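PDB 4R7K: putative from Helicobacter pylori J99, which is of unknown function but, as a probable member of the SRPBCC superfamily with a helix-grip fold, may bind a hydrophobic ligand. Local coordinates for residues N173-L176 / N177-A181; E157-G161 / V162-A166; R65-S68 / H69-K72; L55-N58 / K59-H63; R32-K35 / K36-P39. One frame throughout, in Å; residues are numbered along the deposited sequence.

In the fold
The five contacts are local turns and helix starts set around a six-stranded antiparallel sheet, and fall into two neighbourhoods. Contacts 1, 2 and 5 form one: M175 CE of contact 1 lies 3.3 Å from Q159 NE2 of contact 2, and S158 OG of contact 2 is 2.6 Å from W37 O of contact 5, a probable hydrogen bond. Contacts 3 and 4 form the other, with W70 CD1 3.6 Å from H63 O. Contacts 2 and 4 lie on opposite sides of the chain's centre, their own centres about 30 Å apart. Contacts 1 and 5 both touch the second subunit, whereas contacts 3 and 4 meet no other chain.

Contact 1: N173-L176 / N177-A181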
loop_
_atom_site.group_PDB
_atom_site.type_symbol
_atom_site.label_atom_id
_atom_site.label_comp_id
_atom_site.label_asym_id
_atom_site.label_seq_id
_atom_site.Cartn_x
_atom_site.Cartn_y
_atom_site.Cartn_z
ATOM N N ASN A 173 4.572 4.776 -0.339
ATOM C CA ASN A 173 4.354 6.122 -0.820
ATOM C C ASN A 173 2.876 6.469 -0.721
ATOM O O ASN A 173 2.069 6.025 -1.525
ATOM C CB ASN A 173 4.914 6.246 -2.231
ATOM C CG ASN A 173 4.866 7.645 -2.758
ATOM O OD1 ASN A 173 3.949 8.417 -2.444
ATOM N ND2 ASN A 173 5.875 8.000 -3.567
ATOM N N ALA A 174 2.536 7.255 0.295
ATOM C CA ALA A 174 1.147 7.616 0.594
ATOM C C ALA A 174 0.429 8.332 -0.548
ATOM O O ALA A 174 -0.692 7.951 -0.915
ATOM C CB ALA A 174 1.074 8.439 1.867
HETATM N N MSE A 175 1.080 9.347 -1.092
HETATM C CA MSE A 175 0.556 10.117 -2.196
HETATM C C MSE A 175 0.322 9.268 -3.427
HETATM O O MSE A 175 -0.712 9.394 -4.098
HETATM C CB MSE A 175 1.543 11.214 -2.568
HETATM C CG MSE A 175 1.749 12.288 -1.510
HETATM SE SE MSE A 175 0.054 13.156 -1.007
HETATM C CE MSE A 175 -0.387 13.800 -2.829
ATOM N N LEU A 176 1.300 8.427 -3.778
ATOM C CA LEU A 176 1.156 7.545 -4.945
ATOM C C LEU A 176 -0.088 6.619 -4.871
ATOM O O LEU A 176 -0.848 6.474 -5.829
ATOM C CB LEU A 176 2.415 6.677 -5.077
ATOM C CG LEU A 176 2.495 5.732 -6.271
ATOM C CD1 LEU A 176 2.774 6.556 -7.511
ATOM C CD2 LEU A 176 3.561 4.669 -6.122
ATOM N N ASN A 177 -0.278 6.013 -3.707
ATOM C CA ASN A 177 -1.351 5.091 -3.501
ATOM C C ASN A 177 -2.689 5.809 -3.384
ATOM O O ASN A 177 -3.673 5.294 -3.885
ATOM C CB ASN A 177 -1.038 4.204 -2.286
ATOM C CG ASN A 177 0.042 3.166 -2.610
ATOM O OD1 ASN A 177 1.157 3.227 -2.099
ATOM N ND2 ASN A 177 -0.254 2.306 -3.557
ATOM N N GLY A 178 -2.712 6.981 -2.746
ATOM C CA GLY A 178 -3.929 7.785 -2.644
ATOM C C GLY A 178 -4.387 8.256 -4.023
ATOM O O GLY A 178 -5.554 8.161 -4.368
ATOM N N HIS A 179 -3.462 8.755 -4.812
ATOM C CA HIS A 179 -3.827 9.220 -6.143
ATOM C C HIS A 179 -4.250 8.102 -7.061
ATOM O O HIS A 179 -5.169 8.277 -7.904
ATOM C CB HIS A 179 -2.723 10.050 -6.722
ATOM C CG HIS A 179 -2.686 11.430 -6.157
ATOM N ND1 HIS A 179 -1.971 12.449 -6.740
ATOM C CD2 HIS A 179 -3.387 11.991 -5.141
ATOM C CE1 HIS A 179 -2.143 13.558 -6.038
ATOM N NE2 HIS A 179 -3.020 13.314 -5.079
ATOM N N GLN A 180 -3.656 6.930 -6.879
ATOM C CA GLN A 180 -4.088 5.779 -7.663
ATOM C C GLN A 180 -5.530 5.467 -7.325
ATOM O O GLN A 180 -6.316 5.061 -8.203
ATOM C CB GLN A 180 -3.236 4.559 -7.375
ATOM C CG GLN A 180 -3.428 3.467 -8.399
ATOM C CD GLN A 180 -2.933 3.849 -9.792
ATOM O OE1 GLN A 180 -1.993 4.647 -9.966
ATOM N NE2 GLN A 180 -3.525 3.229 -10.796
ATOM N N ALA A 181 -5.863 5.570 -6.038
ATOM C CA ALA A 181 -7.242 5.320 -5.599
ATOM C C ALA A 181 -8.216 6.335 -6.204
ATOM O O ALA A 181 -9.365 5.996 -6.497
ATOM C CB ALA A 181 -7.349 5.319 -4.070
#
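M175 and H179, one helical turn apart, run side by side and point the same way. The selenomethionine chain bends at both chi2 and chi3, which carries its methyl CE up to the imidazole, 3.5 Å from H179 NE2; it meets the ring obliquely. This is the dense side of the turn: M175 also packs on V46, E157 and Q159 of the sheet, and the H179 ring stacks on that of H139. In the backbone, H179 N donates to M175 O at 2.9 Å, and L176 O is gripped twice, by Q180 N at 3.0 Å and by N48 ND2. The turn opens helix 174-190, the long C-terminal helix laid across the sheet, consistent with the helix-grip fold of the SRPBCC family. N173 is its N-cap: L176 N donates to N173 OD1 at 3.0 Å along a nearly straight N-H (171°), although the donor stands 56° out of the amide carbonyl plane. N177 N bonds to N173 O at 3.2 Å, while the polar end of N177 turns to N177 of the second subunit. Packing is looser around N173 and A174, both partly exposed; the A174 methyl points away and stays 6.1 Å from residues 177-181.

Contact 2: E157-G161 / V162-A166; sequences ESQSG and VPAKA
The flat amide of Q159 meets A164 at its oxygen end, where the methyl comes obliquely from one side of the amide plane, A164 CB 3.9 Å from Q159 OE1; the M175 methyl lies on the other side of that plane. At the nitrogen end E157 OE1 accepts from Q159 NE2 at 2.7 Å, almost in the amide plane, 8° out of it, whereas the NE2 stands 41° above the E157 carboxylate plane. N44 ND2 donates to Q159 OE1, so bonds at both polar atoms fix the rotation of the amide. Closer to the backbone, Q159 CB touches A164 CB at 3.6 Å; CG is turned opposite the carbonyl carbon, and from there the extended chain carries the amide to E157. The contact is the corner where strand 150-160 passes into helix 162-169, in the connection leading to the C-terminal helix. G161 is the N-cap residue, and its positive phi lies in a region that suits glycine. Its carbonyl oxygen faces into the first turn and receives two weak bonds, from A164 N at 3.1 Å with a bent N-H (128°) and from K165 N at 3.3 Å. The A164 methyl comes within 3.4 Å of G161 O as well, wedging between this carbonyl and the Q159 chain. On the strand side G161 N donates to D43 OD2, and P163 on the helix packs against G102 of the third subunit.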
loop_
_atom_site.group_PDB
_atom_site.type_symbol
_atom_site.label_atom_id
_atom_site.label_comp_id
_atom_site.label_asym_id
_atom_site.label_seq_id
_atom_site.Cartn_x
_atom_site.Cartn_y
_atom_site.Cartn_z
ATOM N N GLU A 157 1.297 15.643 -9.321
ATOM C CA GLU A 157 1.314 16.682 -8.312
ATOM C C GLU A 157 2.765 16.976 -7.913
ATOM O O GLU A 157 3.583 16.048 -7.703
ATOM C CB GLU A 157 0.535 16.257 -7.045
ATOM C CG GLU A 157 0.498 17.312 -5.952
ATOM C CD GLU A 157 -0.516 17.019 -4.828
ATOM O OE1 GLU A 157 -0.164 17.241 -3.660
ATOM O OE2 GLU A 157 -1.652 16.545 -5.089
ATOM N N SER A 158 3.030 18.265 -7.762
ATOM C CA SER A 158 4.321 18.795 -7.346
ATOM C C SER A 158 4.055 19.507 -6.022
ATOM O O SER A 158 3.102 20.302 -5.919
ATOM C CB SER A 158 4.813 19.776 -8.432
ATOM O OG SER A 158 6.072 20.359 -8.103
ATOM N N GLN A 159 4.910 19.272 -5.031
ATOM C CA GLN A 159 4.700 19.757 -3.689
ATOM C C GLN A 159 5.947 20.465 -3.143
ATOM O O GLN A 159 7.094 20.021 -3.382
ATOM C CB GLN A 159 4.384 18.588 -2.753
ATOM C CG GLN A 159 3.254 17.673 -3.174
ATOM C CD GLN A 159 2.995 16.537 -2.161
ATOM O OE1 GLN A 159 3.915 15.994 -1.569
ATOM N NE2 GLN A 159 1.726 16.177 -1.983
ATOM N N SER A 160 5.712 21.522 -2.386
ATOM C CA SER A 160 6.793 22.273 -1.758
ATOM C C SER A 160 6.524 22.496 -0.263
ATOM O O SER A 160 5.401 22.815 0.143
ATOM C CB SER A 160 6.981 23.622 -2.444
ATOM O OG SER A 160 7.393 23.425 -3.793
ATOM N N GLY A 161 7.580 22.386 0.533
ATOM C CA GLY A 161 7.495 22.599 1.971
ATOM C C GLY A 161 8.135 21.448 2.698
ATOM O O GLY A 161 8.399 20.389 2.096
ATOM N N VAL A 162 8.374 21.643 3.992
ATOM C CA VAL A 162 9.019 20.619 4.796
ATOM C C VAL A 162 8.197 19.329 4.864
ATOM O O VAL A 162 8.772 18.263 4.837
ATOM C CB VAL A 162 9.395 21.131 6.207
ATOM C CG1 VAL A 162 9.841 19.983 7.095
ATOM C CG2 VAL A 162 10.507 22.165 6.123
ATOM N N PRO A 163 6.853 19.418 4.918
ATOM C CA PRO A 163 6.119 18.155 4.941
ATOM C C PRO A 163 6.238 17.359 3.631
ATOM O O PRO A 163 6.100 16.142 3.661
ATOM C CB PRO A 163 4.673 18.587 5.175
ATOM C CG PRO A 163 4.781 19.917 5.866
ATOM C CD PRO A 163 5.970 20.556 5.216
ATOM N N ALA A 164 6.470 18.043 2.509
ATOM C CA ALA A 164 6.628 17.376 1.222
ATOM C C ALA A 164 7.923 16.598 1.202
ATOM O O ALA A 164 7.991 15.492 0.661
ATOM C CB ALA A 164 6.566 18.388 0.084
ATOM N N LYS A 165 8.958 17.144 1.826
ATOM C CA LYS A 165 10.196 16.411 1.927
ATOM C C LYS A 165 9.943 15.088 2.684
ATOM O O LYS A 165 10.463 14.047 2.304
ATOM C CB LYS A 165 11.248 17.224 2.649
ATOM C CG LYS A 165 11.663 18.492 1.932
ATOM C CD LYS A 165 12.780 19.187 2.702
ATOM C CE LYS A 165 13.082 20.569 2.141
ATOM N NZ LYS A 165 14.257 21.188 2.825
ATOM N N ALA A 166 9.130 15.134 3.735
ATOM C CA ALA A 166 8.789 13.920 4.480
ATOM C C ALA A 166 7.955 12.972 3.629
ATOM O O ALA A 166 8.198 11.761 3.618
ATOM C CB ALA A 166 8.052 14.249 5.763
#

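Contact 3: R65-S68 / H69-K72; sequences RDAS and HWEK
An Asx turn leads the chain out of helix 57-65 and towards helix 70-73, bringing D66 against H69 and A67 against W70. Within it, D66 OD1 accepts from S68 N at 3.0 Å and from S68 OG at 2.7 Å, both arriving from the same face of the carboxylate; T88 OG1 is a further partner of this oxygen. S68 OG can reach it because it sits between the backbone N and the carbonyl carbon (chi1 70°). The D66 side chain crosses that of H69 at about a right angle, with carboxylate and imidazole planes 71° apart and D66 CB 3.5 Å from H69 CD2. A water joins their outer ends: it donates to D66 OD2 at 2.8 Å and lies in the ring plane at H69 NE2, 3.0 Å away. The other ring nitrogen, H69 ND1, is bonded to Y189 OH. A67 lies over one face of the W70 indole, its CA 3.6 Å from the centroid of the five-membered ring and 8° off the normal, a CH-pi contact. W70 NE1 bonds to L64 O, and W182, W123 and F98 also meet the indole. H69 N donates to D66 O at 3.0 Å, closing a beta turn over A67 and S68. The bond from S68 N to D66 OD1 defines the Asx turn, which overlaps this beta turn in the link from helix 57-65 to helix 70-73.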
loop_
_atom_site.group_PDB
_atom_site.type_symbol
_atom_site.label_atom_id
_atom_site.label_comp_id
_atom_site.label_asym_id
_atom_site.label_seq_id
_atom_site.Cartn_x
_atom_site.Cartn_y
_atom_site.Cartn_z
ATOM N N ARG A 65 -14.452 17.332 -12.836
ATOM C CA ARG A 65 -14.795 18.751 -12.642
ATOM C C ARG A 65 -15.880 19.024 -11.592
ATOM O O ARG A 65 -15.850 20.057 -10.914
ATOM C CB ARG A 65 -15.316 19.379 -13.935
ATOM C CG ARG A 65 -14.306 19.597 -15.027
ATOM C CD ARG A 65 -15.020 20.379 -16.134
ATOM N NE ARG A 65 -15.322 21.759 -15.715
ATOM C CZ ARG A 65 -16.084 22.622 -16.393
ATOM N NH1 ARG A 65 -16.697 22.257 -17.520
ATOM N NH2 ARG A 65 -16.242 23.859 -15.923
ATOM N N ASP A 66 -16.892 18.176 -11.518
ATOM C CA ASP A 66 -17.935 18.415 -10.523
ATOM C C ASP A 66 -17.506 17.730 -9.233
ATOM O O ASP A 66 -17.734 16.545 -9.006
ATOM C CB ASP A 66 -19.300 17.972 -11.006
ATOM C CG ASP A 66 -20.400 18.282 -10.001
ATOM O OD1 ASP A 66 -20.129 18.565 -8.821
ATOM O OD2 ASP A 66 -21.540 18.198 -10.393
ATOM N N ALA A 67 -16.873 18.520 -8.384
ATOM C CA ALA A 67 -16.307 18.034 -7.144
ATOM C C ALA A 67 -17.306 17.412 -6.185
ATOM O O ALA A 67 -16.893 16.775 -5.232
ATOM C CB ALA A 67 -15.526 19.153 -6.459
ATOM N N SER A 68 -18.609 17.613 -6.402
ATOM C CA SER A 68 -19.617 16.962 -5.552
ATOM C C SER A 68 -19.554 15.429 -5.699
ATOM O O SER A 68 -19.970 14.715 -4.809
ATOM C CB SER A 68 -21.043 17.480 -5.833
ATOM O OG SER A 68 -21.512 17.053 -7.105
ATOM N N HIS A 69 -19.010 14.929 -6.803
ATOM C CA HIS A 69 -18.882 13.470 -7.009
ATOM C C HIS A 69 -17.707 12.818 -6.286
ATOM O O HIS A 69 -17.722 11.612 -6.039
ATOM C CB HIS A 69 -18.731 13.163 -8.490
ATOM C CG HIS A 69 -19.903 13.579 -9.314
ATOM N ND1 HIS A 69 -21.080 12.866 -9.345
ATOM C CD2 HIS A 69 -20.078 14.633 -10.143
ATOM C CE1 HIS A 69 -21.940 13.481 -10.137
ATOM N NE2 HIS A 69 -21.345 14.545 -10.649
ATOM N N TRP A 70 -16.687 13.611 -5.978
ATOM C CA TRP A 70 -15.433 13.105 -5.392
ATOM C C TRP A 70 -15.658 12.204 -4.185
ATOM O O TRP A 70 -15.130 11.082 -4.106
ATOM C CB TRP A 70 -14.542 14.283 -4.985
ATOM C CG TRP A 70 -13.969 15.060 -6.127
ATOM C CD1 TRP A 70 -14.295 14.954 -7.457
ATOM C CD2 TRP A 70 -13.084 16.183 -6.027
ATOM N NE1 TRP A 70 -13.606 15.886 -8.189
ATOM C CE2 TRP A 70 -12.864 16.659 -7.338
ATOM C CE3 TRP A 70 -12.437 16.815 -4.957
ATOM C CZ2 TRP A 70 -12.026 17.721 -7.606
ATOM C CZ3 TRP A 70 -11.617 17.869 -5.222
ATOM C CH2 TRP A 70 -11.409 18.316 -6.549
ATOM N N GLU A 71 -16.449 12.685 -3.256
ATOM C CA GLU A 71 -16.715 11.946 -2.019
ATOM C C GLU A 71 -17.393 10.607 -2.280
ATOM O O GLU A 71 -17.262 9.655 -1.506
ATOM C CB GLU A 71 -17.561 12.808 -1.068
ATOM C CG GLU A 71 -17.648 12.209 0.316
ATOM C CD GLU A 71 -18.396 13.073 1.302
ATOM O OE1 GLU A 71 -18.259 12.801 2.509
ATOM O OE2 GLU A 71 -19.106 14.016 0.881
ATOM N N LYS A 72 -18.108 10.528 -3.388
ATOM C CA LYS A 72 -18.858 9.337 -3.710
ATOM C C LYS A 72 -17.994 8.240 -4.306
ATOM O O LYS A 72 -18.343 7.077 -4.204
ATOM C CB LYS A 72 -20.004 9.726 -4.635
ATOM C CG LYS A 72 -20.870 10.814 -4.002
ATOM C CD LYS A 72 -21.958 11.310 -4.922
ATOM C CE LYS A 72 -23.023 12.020 -4.105
ATOM N NZ LYS A 72 -24.051 12.613 -4.986
HETATM O O HOH W 1 -22.690 16.629 -12.422
HETATM O O HOH W 2 -17.079 15.532 -2.891
#

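Contact 4: L55-N58 / K59-H63; sequences LDFN and KVVQH
L55 and V60 cross at about a right angle at the start of helix 57-65, with L55 CG 3.6 Å from V60 CG2. The valine branch that does the touching is the one opposite the carbonyl carbon; it also reaches D56 O at 3.3 Å, so it is wedged between the leucine and the backbone. Both residues continue into the hydrophobic layer: V60 meets L186 and S190 of the C-terminal helix and I153 of the sheet, and L55 meets S190 and V151. Next along the helix, F57 and V61 approach at a slant. V61 CG2 stands over one face of the phenyl ring, 3.9 Å from its centroid and 17° off the normal, a CH-pi contact displaced towards the CZ rim. The F57 ring gets there with CG opposite its backbone N (chi1 173°), and both side chains also pack on L114. On the exposed flank the D56 carboxylate turns back to the helix: OD2 takes K59 N at 3.1 Å, met on the anti side and 26° out of the carboxylate plane. D56 O in turn accepts V60 N at 3.1 Å, nearly along the C=O axis. K59 bends at chi2 and chi3, so that its ammonium bonds to Q62 OE1 at 2.9 Å, while K59 NZ stays 6.5 Å from D56 OD2. A negative carboxylate at this N-terminus would probably interact favourably with the helix dipole. D56 as N-cap, with the residue before it packed on the fourth residue after it, is an N-terminal cap closed by a hydrophobic staple.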
loop_
_atom_site.group_PDB
_atom_site.type_symbol
_atom_site.label_atom_id
_atom_site.label_comp_id
_atom_site.label_asym_id
_atom_site.label_seq_id
_atom_site.Cartn_x
_atom_site.Cartn_y
_atom_site.Cartn_z
ATOM N N LEU A 55 -14.328 3.753 -21.947
ATOM C CA LEU A 55 -14.679 4.786 -20.967
ATOM C C LEU A 55 -15.069 6.056 -21.733
ATOM O O LEU A 55 -14.408 6.401 -22.709
ATOM C CB LEU A 55 -13.449 5.073 -20.111
ATOM C CG LEU A 55 -13.608 5.899 -18.855
ATOM C CD1 LEU A 55 -14.690 5.292 -17.973
ATOM C CD2 LEU A 55 -12.264 5.969 -18.132
ATOM N N ASP A 56 -16.125 6.745 -21.298
ATOM C CA ASP A 56 -16.564 7.953 -21.978
ATOM C C ASP A 56 -15.823 9.210 -21.475
ATOM O O ASP A 56 -15.855 9.539 -20.285
ATOM C CB ASP A 56 -18.078 8.163 -21.813
ATOM C CG ASP A 56 -18.559 9.309 -22.647
ATOM O OD1 ASP A 56 -18.504 9.173 -23.882
ATOM O OD2 ASP A 56 -18.905 10.359 -22.089
ATOM N N PHE A 57 -15.162 9.904 -22.391
ATOM C CA PHE A 57 -14.438 11.130 -22.063
ATOM C C PHE A 57 -15.312 12.128 -21.321
ATOM O O PHE A 57 -14.944 12.593 -20.264
ATOM C CB PHE A 57 -13.876 11.771 -23.332
ATOM C CG PHE A 57 -13.252 13.134 -23.130
ATOM C CD1 PHE A 57 -11.936 13.254 -22.705
ATOM C CD2 PHE A 57 -13.949 14.287 -23.459
ATOM C CE1 PHE A 57 -11.354 14.498 -22.553
ATOM C CE2 PHE A 57 -13.377 15.542 -23.296
ATOM C CZ PHE A 57 -12.076 15.652 -22.852
ATOM N N ASN A 58 -16.459 12.465 -21.896
ATOM C CA ASN A 58 -17.349 13.465 -21.280
ATOM C C ASN A 58 -17.727 13.138 -19.847
ATOM O O ASN A 58 -17.747 14.015 -18.984
ATOM C CB ASN A 58 -18.575 13.700 -22.165
ATOM C CG ASN A 58 -18.269 14.661 -23.308
ATOM O OD1 ASN A 58 -17.463 15.602 -23.150
ATOM N ND2 ASN A 58 -18.905 14.455 -24.438
ATOM N N LYS A 59 -18.008 11.873 -19.594
ATOM C CA LYS A 59 -18.415 11.444 -18.269
ATOM C C LYS A 59 -17.267 11.591 -17.276
ATOM O O LYS A 59 -17.458 12.001 -16.152
ATOM C CB LYS A 59 -18.955 9.999 -18.348
ATOM C CG LYS A 59 -19.721 9.498 -17.131
ATOM C CD LYS A 59 -20.889 10.388 -16.686
ATOM C CE LYS A 59 -21.984 10.543 -17.714
ATOM N NZ LYS A 59 -23.090 11.402 -17.199
ATOM N N VAL A 60 -16.067 11.275 -17.704
ATOM C CA VAL A 60 -14.910 11.397 -16.832
ATOM C C VAL A 60 -14.687 12.860 -16.465
ATOM O O VAL A 60 -14.490 13.196 -15.293
ATOM C CB VAL A 60 -13.660 10.777 -17.493
ATOM C CG1 VAL A 60 -12.403 11.116 -16.699
ATOM C CG2 VAL A 60 -13.835 9.276 -17.626
ATOM N N VAL A 61 -14.772 13.743 -17.459
ATOM C CA VAL A 61 -14.579 15.173 -17.216
ATOM C C VAL A 61 -15.635 15.665 -16.204
ATOM O O VAL A 61 -15.346 16.386 -15.245
ATOM C CB VAL A 61 -14.621 15.961 -18.540
ATOM C CG1 VAL A 61 -14.622 17.456 -18.301
ATOM C CG2 VAL A 61 -13.459 15.593 -19.432
ATOM N N GLN A 62 -16.873 15.229 -16.397
ATOM C CA GLN A 62 -17.918 15.628 -15.517
ATOM C C GLN A 62 -17.641 15.204 -14.101
ATOM O O GLN A 62 -17.826 15.988 -13.171
ATOM C CB GLN A 62 -19.208 14.987 -15.979
ATOM C CG GLN A 62 -20.361 15.324 -15.090
ATOM C CD GLN A 62 -21.600 14.586 -15.478
ATOM O OE1 GLN A 62 -21.586 13.740 -16.386
ATOM N NE2 GLN A 62 -22.685 14.882 -14.780
ATOM N N HIS A 63 -17.198 13.965 -13.919
ATOM C CA HIS A 63 -16.979 13.461 -12.562
ATOM C C HIS A 63 -15.712 13.962 -11.902
ATOM O O HIS A 63 -15.562 13.847 -10.677
ATOM C CB HIS A 63 -17.036 11.950 -12.504
ATOM C CG HIS A 63 -18.380 11.393 -12.816
ATOM N ND1 HIS A 63 -18.553 10.202 -13.479
ATOM C CD2 HIS A 63 -19.621 11.866 -12.555
ATOM C CE1 HIS A 63 -19.842 9.960 -13.613
ATOM N NE2 HIS A 63 -20.512 10.962 -13.070
#

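Contact 5: R32-K35 / K36-P39; sequences RWPK and KWIP
W37 N donates to P34 O at 2.9 Å and I38 N, weakly, to K35 O at 3.4 Å, the three-residue spacing of a short 3-10 turn in the loop before strand 44-53. The turn folds P39 over the indole of W33. P39 CD lies 3.4 Å from the centroid of the five-membered ring and only 2° off its normal, a CH-pi contact, and P39 CG continues along the same face to 3.5 Å from W33 CE2. W33 holds its ring there with CG opposite the carbonyl carbon (chi1 -61°). Its other neighbours come differently: I38 CG1 touches W33 CB at 4.1 Å, and the W37 side chain crosses at about a right angle, W37 CB lying 4.0 Å from W33 CE3. The second indole is met at its edge, where P34 CB lies in the ring plane and P34 CG is 3.9 Å from W37 CD1; Y138 stacks on the W37 ring. F45 packs on W33 and P39, and P39 O accepts from R150 of the second subunit. Because proline CD is bonded to the electron-withdrawing amide nitrogen, its hydrogens are probably polarised towards the electron-rich indole face, so the proline-tryptophan contact probably adds an electrostatic term to its dispersion.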
loop_
_atom_site.group_PDB
_atom_site.type_symbol
_atom_site.label_atom_id
_atom_site.label_comp_id
_atom_site.label_asym_id
_atom_site.label_seq_id
_atom_site.Cartn_x
_atom_site.Cartn_y
_atom_site.Cartn_z
ATOM N N ARG A 32 1.337 21.095 -18.628
ATOM C CA ARG A 32 2.081 22.373 -18.715
ATOM C C ARG A 32 2.291 22.877 -17.278
ATOM O O ARG A 32 1.332 23.205 -16.599
ATOM C CB ARG A 32 1.321 23.408 -19.517
ATOM C CG ARG A 32 0.940 22.967 -20.918
ATOM C CD ARG A 32 0.285 24.097 -21.718
ATOM N NE ARG A 32 0.030 23.659 -23.093
ATOM C CZ ARG A 32 -1.161 23.567 -23.683
ATOM N NH1 ARG A 32 -2.283 23.981 -23.076
ATOM N NH2 ARG A 32 -1.218 23.129 -24.943
ATOM N N TRP A 33 3.541 22.922 -16.812
ATOM C CA TRP A 33 3.831 23.347 -15.426
ATOM C C TRP A 33 4.291 24.789 -15.291
ATOM O O TRP A 33 5.171 25.222 -16.026
ATOM C CB TRP A 33 4.974 22.495 -14.815
ATOM C CG TRP A 33 4.676 21.046 -14.734
ATOM C CD1 TRP A 33 4.973 20.132 -15.661
ATOM C CD2 TRP A 33 4.003 20.334 -13.659
ATOM N NE1 TRP A 33 4.532 18.886 -15.267
ATOM C CE2 TRP A 33 3.903 18.997 -14.055
ATOM C CE3 TRP A 33 3.436 20.714 -12.452
ATOM C CZ2 TRP A 33 3.309 18.034 -13.265
ATOM C CZ3 TRP A 33 2.863 19.764 -11.659
ATOM C CH2 TRP A 33 2.784 18.441 -12.070
ATOM N N PRO A 34 3.742 25.527 -14.319
ATOM C CA PRO A 34 4.334 26.820 -14.069
ATOM C C PRO A 34 5.779 26.564 -13.608
ATOM O O PRO A 34 6.066 25.509 -13.032
ATOM C CB PRO A 34 3.447 27.423 -12.969
ATOM C CG PRO A 34 2.174 26.652 -13.028
ATOM C CD PRO A 34 2.547 25.282 -13.485
ATOM N N LYS A 35 6.672 27.521 -13.870
ATOM C CA LYS A 35 8.093 27.395 -13.577
ATOM C C LYS A 35 8.376 26.908 -12.155
ATOM O O LYS A 35 9.199 26.022 -11.934
ATOM C CB LYS A 35 8.775 28.742 -13.761
ATOM C CG LYS A 35 10.275 28.696 -13.582
ATOM C CD LYS A 35 10.842 30.086 -13.500
ATOM C CE LYS A 35 12.341 30.036 -13.362
ATOM N NZ LYS A 35 12.844 31.426 -13.276
ATOM N N LYS A 36 7.669 27.504 -11.218
ATOM C CA LYS A 36 7.773 27.207 -9.802
ATOM C C LYS A 36 7.508 25.743 -9.404
ATOM O O LYS A 36 7.989 25.283 -8.367
ATOM C CB LYS A 36 6.765 28.130 -9.109
ATOM C CG LYS A 36 6.495 27.869 -7.666
ATOM C CD LYS A 36 5.580 28.946 -7.111
ATOM C CE LYS A 36 5.264 28.653 -5.662
ATOM N NZ LYS A 36 4.332 29.659 -5.067
ATOM N N TRP A 37 6.731 25.030 -10.215
ATOM C CA TRP A 37 6.273 23.677 -9.895
ATOM C C TRP A 37 6.884 22.558 -10.719
ATOM O O TRP A 37 6.540 21.376 -10.501
ATOM C CB TRP A 37 4.757 23.627 -10.070
ATOM C CG TRP A 37 4.061 24.548 -9.126
ATOM C CD1 TRP A 37 3.408 25.693 -9.433
ATOM C CD2 TRP A 37 4.019 24.428 -7.697
ATOM N NE1 TRP A 37 2.938 26.288 -8.293
ATOM C CE2 TRP A 37 3.306 25.536 -7.208
ATOM C CE3 TRP A 37 4.516 23.500 -6.794
ATOM C CZ2 TRP A 37 3.058 25.729 -5.846
ATOM C CZ3 TRP A 37 4.237 23.669 -5.432
ATOM C CH2 TRP A 37 3.546 24.779 -4.971
ATOM N N ILE A 38 7.764 22.919 -11.650
ATOM C CA ILE A 38 8.416 21.937 -12.556
ATOM C C ILE A 38 8.925 20.704 -11.791
ATOM O O ILE A 38 9.632 20.822 -10.822
ATOM C CB ILE A 38 9.543 22.589 -13.372
ATOM C CG1 ILE A 38 8.939 23.552 -14.394
ATOM C CG2 ILE A 38 10.363 21.548 -14.149
ATOM C CD1 ILE A 38 9.957 24.391 -15.096
ATOM N N PRO A 39 8.524 19.527 -12.220
ATOM C CA PRO A 39 8.909 18.293 -11.586
ATOM C C PRO A 39 10.425 18.185 -11.475
ATOM O O PRO A 39 11.164 18.446 -12.441
ATOM C CB PRO A 39 8.280 17.233 -12.504
ATOM C CG PRO A 39 7.036 17.915 -13.023
ATOM C CD PRO A 39 7.464 19.324 -13.229
#